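Local coordinates for protein fatty acid amide hydrolase (Candida albicans, PDB 6KVR) that probably hydrolyses monocarboxylic acid amides, fatty acid amides among them, to the carboxylate and ammonium as a member of the amidase signature family, at residues V353-P358 against W481-L486; Y517-K522 against L526-Y531. All blocks are in the same frame, centred on the assembly; numbering follows the deposited sequence.

How the interactions relate
The two contacts follow one another along the chain, interaction 1 closing before interaction 2 opens, yet their centres lie only about 12 Å apart. Arg354 ties them together: it belongs to 353-358, but its side chain leaves interaction 1 and enters interaction 2, where Arg354 NE lies 2.9 Å from Asn528 OD1, a probable hydrogen bond, and its guanidinium makes a cation-pi contact with Tyr517 and packs against Tyr519. Pro358 and Tyr531 touch as well. Of the two, interaction 1 reaches toward the predicted catalytic region, the Tyr483 side chain being about 9 Å from Gly256, a predicted substrate-binding residue; interaction 2 lies farther out, away from the annotated sites.

Interaction 1: residues V353-P358 against W481-L486; sequences VRVSPP and WSYTSL
Tyr483 OH is gripped by two backbone groups: it donates a hydrogen bond to Val353 O at 2.7 Å and accepts one from the backbone N of Asp350, three residues before Val353. A single phenol thus satisfies one buried carbonyl and one N-H, an economical way to pin an irregular segment to a helix. The hydroxyl approaches Val353 O with a C=O...donor angle of 156°. It is tilted 24° from the carbonyl plane, while the carbonyl oxygen itself lies at the edge of the tyrosine ring, near Tyr483 CE2. Val355 meets the same end of the ring through one methyl. Its CG1 stands anti to the carbonyl carbon (chi1 -58°), which directs this methyl at the phenol. Val355 CG1 comes to 3.7 Å from Tyr483 CZ, an apolar contact in which the two side chains cross at about a right angle. Asp350 strengthens the join, its carboxylate oxygens bonding to Ser482 OG and Val353 N, and Thr484 OG1 bonds to Gly255 O in the predicted substrate-binding segment. The phenol therefore bridges the loop leading into helix 357-372 and the first turn of helix 482-490. Both Tyr483 and Val355 rest on Pro466 at the end of strand 462-466, while Val353 leans on helix 522-529 and Ser482 touches helix 385-397.

Interaction 2: residues Y517-K522 against L526-Y531; sequences YKYRSK and LENENY
Lys522 O accepts a hydrogen bond from Leu526 N at 2.8 Å, the i to i+4 bond of the first turn of helix 522-529, which Ser521 precedes as N-cap. Tyr519, two residues before the cap, lies against a later turn of the same helix. Its CG stands anti to the carbonyl carbon (chi1 -71°), directing the ring at Asn528. Tyr519 CE1 comes within 3.5 Å of Asn528 OD1, which sits at the ring edge. Farther along the phenol, Tyr519 OH lies 3.6 Å from Asn528 CB. Ring and amide planes are 58° apart, so the two groups meet without stacking. Glu529 borders the phenol with its extended chain, Glu529 CG being 3.9 Å from Tyr519 OH, and its carboxylate plane is perpendicular to the ring. The stronger polar partners lie beyond the two segments: Arg354 NE bonds to Asn528 OD1 and helps set the amide, while Gln525 NE2 bonds to Glu529 OE1. Glu524 gathers the loop, its backbone N bonded to Ser521 OG and its carboxylate taking a hydrogen bond from Tyr517 OH and a salt bridge from Arg520. The loop connects helix 512-515 to helix 522-529, and Tyr531, just beyond the latter, packs on Pro357 and Pro358 at the start of helix 357-372.

Interaction 1: residues V353-P358 against W481-L486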
loop_
_atom_site.group_PDB
_atom_site.type_symbol
_atom_site.label_atom_id
_atom_site.label_comp_id
_atom_site.label_asym_id
_atom_site.label_seq_id
_atom_site.Cartn_x
_atom_site.Cartn_y
_atom_site.Cartn_z
ATOM N N VAL A 353 -25.215 -15.526 5.336
ATOM C CA VAL A 353 -26.501 -15.421 4.663
ATOM C C VAL A 353 -26.580 -16.504 3.590
ATOM O O VAL A 353 -25.808 -16.490 2.621
ATOM C CB VAL A 353 -26.728 -14.023 4.053
ATOM C CG1 VAL A 353 -28.095 -13.949 3.370
ATOM C CG2 VAL A 353 -26.614 -12.924 5.132
ATOM N N ARG A 354 -27.536 -17.415 3.753
ATOM C CA ARG A 354 -27.807 -18.457 2.775
ATOM C C ARG A 354 -28.186 -17.847 1.429
ATOM O O ARG A 354 -28.872 -16.823 1.365
ATOM C CB ARG A 354 -28.931 -19.353 3.313
ATOM C CG ARG A 354 -29.489 -20.387 2.342
ATOM C CD ARG A 354 -30.688 -21.118 2.940
ATOM N NE ARG A 354 -31.799 -20.220 3.243
ATOM C CZ ARG A 354 -33.032 -20.626 3.523
ATOM N NH1 ARG A 354 -33.352 -21.913 3.520
ATOM N NH2 ARG A 354 -33.968 -19.723 3.812
ATOM N N VAL A 355 -27.723 -18.475 0.340
ATOM C CA VAL A 355 -28.013 -17.977 -0.998
ATOM C C VAL A 355 -29.339 -18.568 -1.458
ATOM O O VAL A 355 -29.801 -19.591 -0.943
ATOM C CB VAL A 355 -26.880 -18.278 -2.015
ATOM C CG1 VAL A 355 -25.564 -17.673 -1.552
ATOM C CG2 VAL A 355 -26.718 -19.783 -2.258
ATOM N N SER A 356 -29.963 -17.893 -2.427
ATOM C CA SER A 356 -31.265 -18.269 -2.953
ATOM C C SER A 356 -31.118 -19.343 -4.030
ATOM O O SER A 356 -30.017 -19.588 -4.527
ATOM C CB SER A 356 -31.965 -17.026 -3.497
ATOM O OG SER A 356 -31.479 -16.711 -4.790
ATOM N N PRO A 357 -32.220 -19.992 -4.419
ATOM C CA PRO A 357 -32.138 -21.173 -5.300
ATOM C C PRO A 357 -31.388 -20.932 -6.602
ATOM O O PRO A 357 -30.591 -21.795 -6.998
ATOM C CB PRO A 357 -33.611 -21.520 -5.552
ATOM C CG PRO A 357 -34.252 -21.178 -4.231
ATOM C CD PRO A 357 -33.552 -19.903 -3.778
ATOM N N PRO A 358 -31.607 -19.818 -7.324
ATOM C CA PRO A 358 -30.847 -19.656 -8.581
ATOM C C PRO A 358 -29.341 -19.614 -8.375
ATOM O O PRO A 358 -28.605 -20.194 -9.183
ATOM C CB PRO A 358 -31.387 -18.345 -9.167
ATOM C CG PRO A 358 -31.985 -17.630 -8.023
ATOM C CD PRO A 358 -32.541 -18.695 -7.121
ATOM N N TRP A 481 -24.053 -7.112 2.060
ATOM C CA TRP A 481 -22.907 -7.072 1.154
ATOM C C TRP A 481 -21.859 -8.173 1.422
ATOM O O TRP A 481 -20.769 -8.138 0.827
ATOM C CB TRP A 481 -22.208 -5.718 1.262
ATOM C CG TRP A 481 -23.026 -4.499 0.973
ATOM C CD1 TRP A 481 -24.364 -4.433 0.684
ATOM C CD2 TRP A 481 -22.545 -3.148 0.972
ATOM N NE1 TRP A 481 -24.741 -3.120 0.494
ATOM C CE2 TRP A 481 -23.645 -2.312 0.668
ATOM C CE3 TRP A 481 -21.287 -2.565 1.192
ATOM C CZ2 TRP A 481 -23.523 -0.924 0.556
ATOM C CZ3 TRP A 481 -21.169 -1.181 1.093
ATOM C CH2 TRP A 481 -22.287 -0.379 0.771
ATOM N N SER A 482 -22.144 -9.127 2.313
ATOM C CA SER A 482 -21.078 -9.989 2.826
ATOM C C SER A 482 -20.328 -10.723 1.712
ATOM O O SER A 482 -19.112 -10.943 1.829
ATOM C CB SER A 482 -21.651 -10.995 3.833
ATOM O OG SER A 482 -22.606 -11.841 3.209
ATOM N N TYR A 483 -21.015 -11.077 0.614
ATOM C CA TYR A 483 -20.384 -11.889 -0.420
ATOM C C TYR A 483 -19.361 -11.099 -1.234
ATOM O O TYR A 483 -18.393 -11.688 -1.738
ATOM C CB TYR A 483 -21.461 -12.521 -1.317
ATOM C CG TYR A 483 -22.039 -13.766 -0.674
ATOM C CD1 TYR A 483 -21.360 -14.982 -0.729
ATOM C CD2 TYR A 483 -23.219 -13.709 0.064
ATOM C CE1 TYR A 483 -21.874 -16.114 -0.106
ATOM C CE2 TYR A 483 -23.735 -14.825 0.689
ATOM C CZ TYR A 483 -23.067 -16.023 0.600
ATOM O OH TYR A 483 -23.590 -17.129 1.227
ATOM N N THR A 484 -19.526 -9.779 -1.360
ATOM C CA THR A 484 -18.516 -8.954 -2.027
ATOM C C THR A 484 -17.583 -8.260 -1.048
ATOM O O THR A 484 -16.379 -8.141 -1.320
ATOM C CB THR A 484 -19.154 -7.878 -2.910
ATOM O OG1 THR A 484 -20.227 -7.245 -2.196
ATOM C CG2 THR A 484 -19.654 -8.456 -4.247
ATOM N N SER A 485 -18.105 -7.803 0.095
ATOM C CA SER A 485 -17.278 -7.000 0.982
ATOM C C SER A 485 -16.134 -7.806 1.582
ATOM O O SER A 485 -15.129 -7.213 1.985
ATOM C CB SER A 485 -18.131 -6.368 2.087
ATOM O OG SER A 485 -18.633 -7.346 2.979
ATOM N N LEU A 486 -16.255 -9.137 1.631
ATOM C CA LEU A 486 -15.155 -9.970 2.116
ATOM C C LEU A 486 -13.879 -9.729 1.314
ATOM O O LEU A 486 -12.789 -9.601 1.883
ATOM C CB LEU A 486 -15.546 -11.447 2.047
ATOM C CG LEU A 486 -14.439 -12.453 2.365
ATOM C CD1 LEU A 486 -13.977 -12.305 3.824
ATOM C CD2 LEU A 486 -14.846 -13.915 2.020
#

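Interaction 2: residues Y517-K522 against L526-Y531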
loop_
_atom_site.group_PDB
_atom_site.type_symbol
_atom_site.label_atom_id
_atom_site.label_comp_id
_atom_site.label_asym_id
_atom_site.label_seq_id
_atom_site.Cartn_x
_atom_site.Cartn_y
_atom_site.Cartn_z
ATOM N N TYR A 517 -35.329 -24.232 7.457
ATOM C CA TYR A 517 -34.099 -23.535 7.800
ATOM C C TYR A 517 -34.302 -22.656 9.035
ATOM O O TYR A 517 -35.343 -22.009 9.202
ATOM C CB TYR A 517 -33.646 -22.703 6.598
ATOM C CG TYR A 517 -32.266 -22.102 6.712
ATOM C CD1 TYR A 517 -31.123 -22.900 6.631
ATOM C CD2 TYR A 517 -32.103 -20.733 6.878
ATOM C CE1 TYR A 517 -29.850 -22.344 6.731
ATOM C CE2 TYR A 517 -30.842 -20.165 6.971
ATOM C CZ TYR A 517 -29.721 -20.970 6.898
ATOM O OH TYR A 517 -28.483 -20.387 7.002
ATOM N N LYS A 518 -33.310 -22.659 9.918
ATOM C CA LYS A 518 -33.281 -21.793 11.089
ATOM C C LYS A 518 -32.356 -20.614 10.792
ATOM O O LYS A 518 -31.163 -20.809 10.538
ATOM C CB LYS A 518 -32.795 -22.571 12.313
ATOM C CG LYS A 518 -32.456 -21.720 13.532
ATOM C CD LYS A 518 -32.302 -22.593 14.783
ATOM C CE LYS A 518 -30.996 -23.403 14.743
ATOM N NZ LYS A 518 -31.157 -24.826 15.192
ATOM N N TYR A 519 -32.907 -19.402 10.796
ATOM C CA TYR A 519 -32.118 -18.231 10.434
ATOM C C TYR A 519 -31.094 -17.924 11.517
ATOM O O TYR A 519 -31.365 -18.062 12.713
ATOM C CB TYR A 519 -33.030 -17.026 10.208
ATOM C CG TYR A 519 -33.842 -17.122 8.947
ATOM C CD1 TYR A 519 -33.219 -17.215 7.715
ATOM C CD2 TYR A 519 -35.237 -17.135 8.986
ATOM C CE1 TYR A 519 -33.955 -17.331 6.547
ATOM C CE2 TYR A 519 -35.983 -17.240 7.816
ATOM C CZ TYR A 519 -35.331 -17.338 6.600
ATOM O OH TYR A 519 -36.054 -17.443 5.425
ATOM N N ARG A 520 -29.903 -17.503 11.093
ATOM C CA ARG A 520 -28.851 -17.130 12.037
ATOM C C ARG A 520 -28.914 -15.675 12.486
ATOM O O ARG A 520 -28.248 -15.320 13.463
ATOM C CB ARG A 520 -27.476 -17.367 11.421
ATOM C CG ARG A 520 -27.307 -18.683 10.736
ATOM C CD ARG A 520 -26.659 -18.410 9.391
ATOM N NE ARG A 520 -25.888 -19.541 8.916
ATOM C CZ ARG A 520 -25.391 -19.653 7.695
ATOM N NH1 ARG A 520 -25.650 -18.757 6.755
ATOM N NH2 ARG A 520 -24.608 -20.693 7.412
ATOM N N SER A 521 -29.669 -14.821 11.798
ATOM C CA SER A 521 -29.675 -13.396 12.115
ATOM C C SER A 521 -30.920 -12.749 11.515
ATOM O O SER A 521 -31.598 -13.324 10.656
ATOM C CB SER A 521 -28.400 -12.716 11.590
ATOM O OG SER A 521 -28.413 -12.677 10.164
ATOM N N LYS A 522 -31.216 -11.533 11.973
ATOM C CA LYS A 522 -32.315 -10.799 11.358
ATOM C C LYS A 522 -31.985 -10.457 9.908
ATOM O O LYS A 522 -32.866 -10.500 9.036
ATOM C CB LYS A 522 -32.621 -9.524 12.147
ATOM C CG LYS A 522 -33.333 -9.714 13.491
ATOM C CD LYS A 522 -33.840 -8.367 13.990
ATOM C CE LYS A 522 -34.444 -8.432 15.389
ATOM N NZ LYS A 522 -33.460 -8.053 16.443
ATOM N N LEU A 526 -34.295 -11.102 6.686
ATOM C CA LEU A 526 -34.659 -10.007 5.796
ATOM C C LEU A 526 -34.355 -10.356 4.335
ATOM O O LEU A 526 -35.234 -10.286 3.465
ATOM C CB LEU A 526 -33.918 -8.744 6.233
ATOM C CG LEU A 526 -34.059 -7.469 5.404
ATOM C CD1 LEU A 526 -35.527 -7.118 5.135
ATOM C CD2 LEU A 526 -33.345 -6.331 6.121
ATOM N N GLU A 527 -33.125 -10.789 4.065
ATOM C CA GLU A 527 -32.724 -11.079 2.691
ATOM C C GLU A 527 -33.472 -12.287 2.124
ATOM O O GLU A 527 -33.994 -12.229 1.006
ATOM C CB GLU A 527 -31.211 -11.310 2.631
ATOM C CG GLU A 527 -30.382 -10.037 2.727
ATOM C CD GLU A 527 -30.294 -9.262 1.397
ATOM O OE1 GLU A 527 -30.720 -9.788 0.334
ATOM O OE2 GLU A 527 -29.782 -8.120 1.418
ATOM N N ASN A 528 -33.509 -13.406 2.866
ATOM C CA ASN A 528 -34.082 -14.634 2.313
ATOM C C ASN A 528 -35.594 -14.530 2.125
ATOM O O ASN A 528 -36.140 -15.122 1.185
ATOM C CB ASN A 528 -33.778 -15.836 3.209
ATOM C CG ASN A 528 -32.369 -16.405 3.014
ATOM O OD1 ASN A 528 -32.004 -17.378 3.670
ATOM N ND2 ASN A 528 -31.570 -15.788 2.139
ATOM N N GLU A 529 -36.294 -13.800 2.997
ATOM C CA GLU A 529 -37.746 -13.736 2.843
ATOM C C GLU A 529 -38.166 -12.844 1.681
ATOM O O GLU A 529 -39.337 -12.867 1.300
ATOM C CB GLU A 529 -38.397 -13.296 4.161
ATOM C CG GLU A 529 -38.513 -14.466 5.161
ATOM C CD GLU A 529 -39.148 -14.104 6.508
ATOM O OE1 GLU A 529 -39.340 -12.897 6.825
ATOM O OE2 GLU A 529 -39.448 -15.057 7.270
ATOM N N ASN A 530 -37.236 -12.108 1.070
ATOM C CA ASN A 530 -37.538 -11.365 -0.148
ATOM C C ASN A 530 -37.516 -12.232 -1.401
ATOM O O ASN A 530 -38.000 -11.789 -2.446
ATOM C CB ASN A 530 -36.540 -10.223 -0.336
ATOM C CG ASN A 530 -36.873 -9.031 0.513
ATOM O OD1 ASN A 530 -37.992 -8.910 0.989
ATOM N ND2 ASN A 530 -35.904 -8.165 0.740
ATOM N N TYR A 531 -36.947 -13.436 -1.354
ATOM C CA TYR A 531 -36.869 -14.208 -2.584
ATOM C C TYR A 531 -38.248 -14.753 -2.947
ATOM O O TYR A 531 -38.919 -15.375 -2.122
ATOM C CB TYR A 531 -35.858 -15.354 -2.486
ATOM C CG TYR A 531 -35.814 -16.095 -3.811
ATOM C CD1 TYR A 531 -35.197 -15.522 -4.922
ATOM C CD2 TYR A 531 -36.486 -17.310 -3.987
ATOM C CE1 TYR A 531 -35.208 -16.153 -6.160
ATOM C CE2 TYR A 531 -36.501 -17.949 -5.227
ATOM C CZ TYR A 531 -35.861 -17.364 -6.302
ATOM O OH TYR A 531 -35.847 -17.979 -7.519
#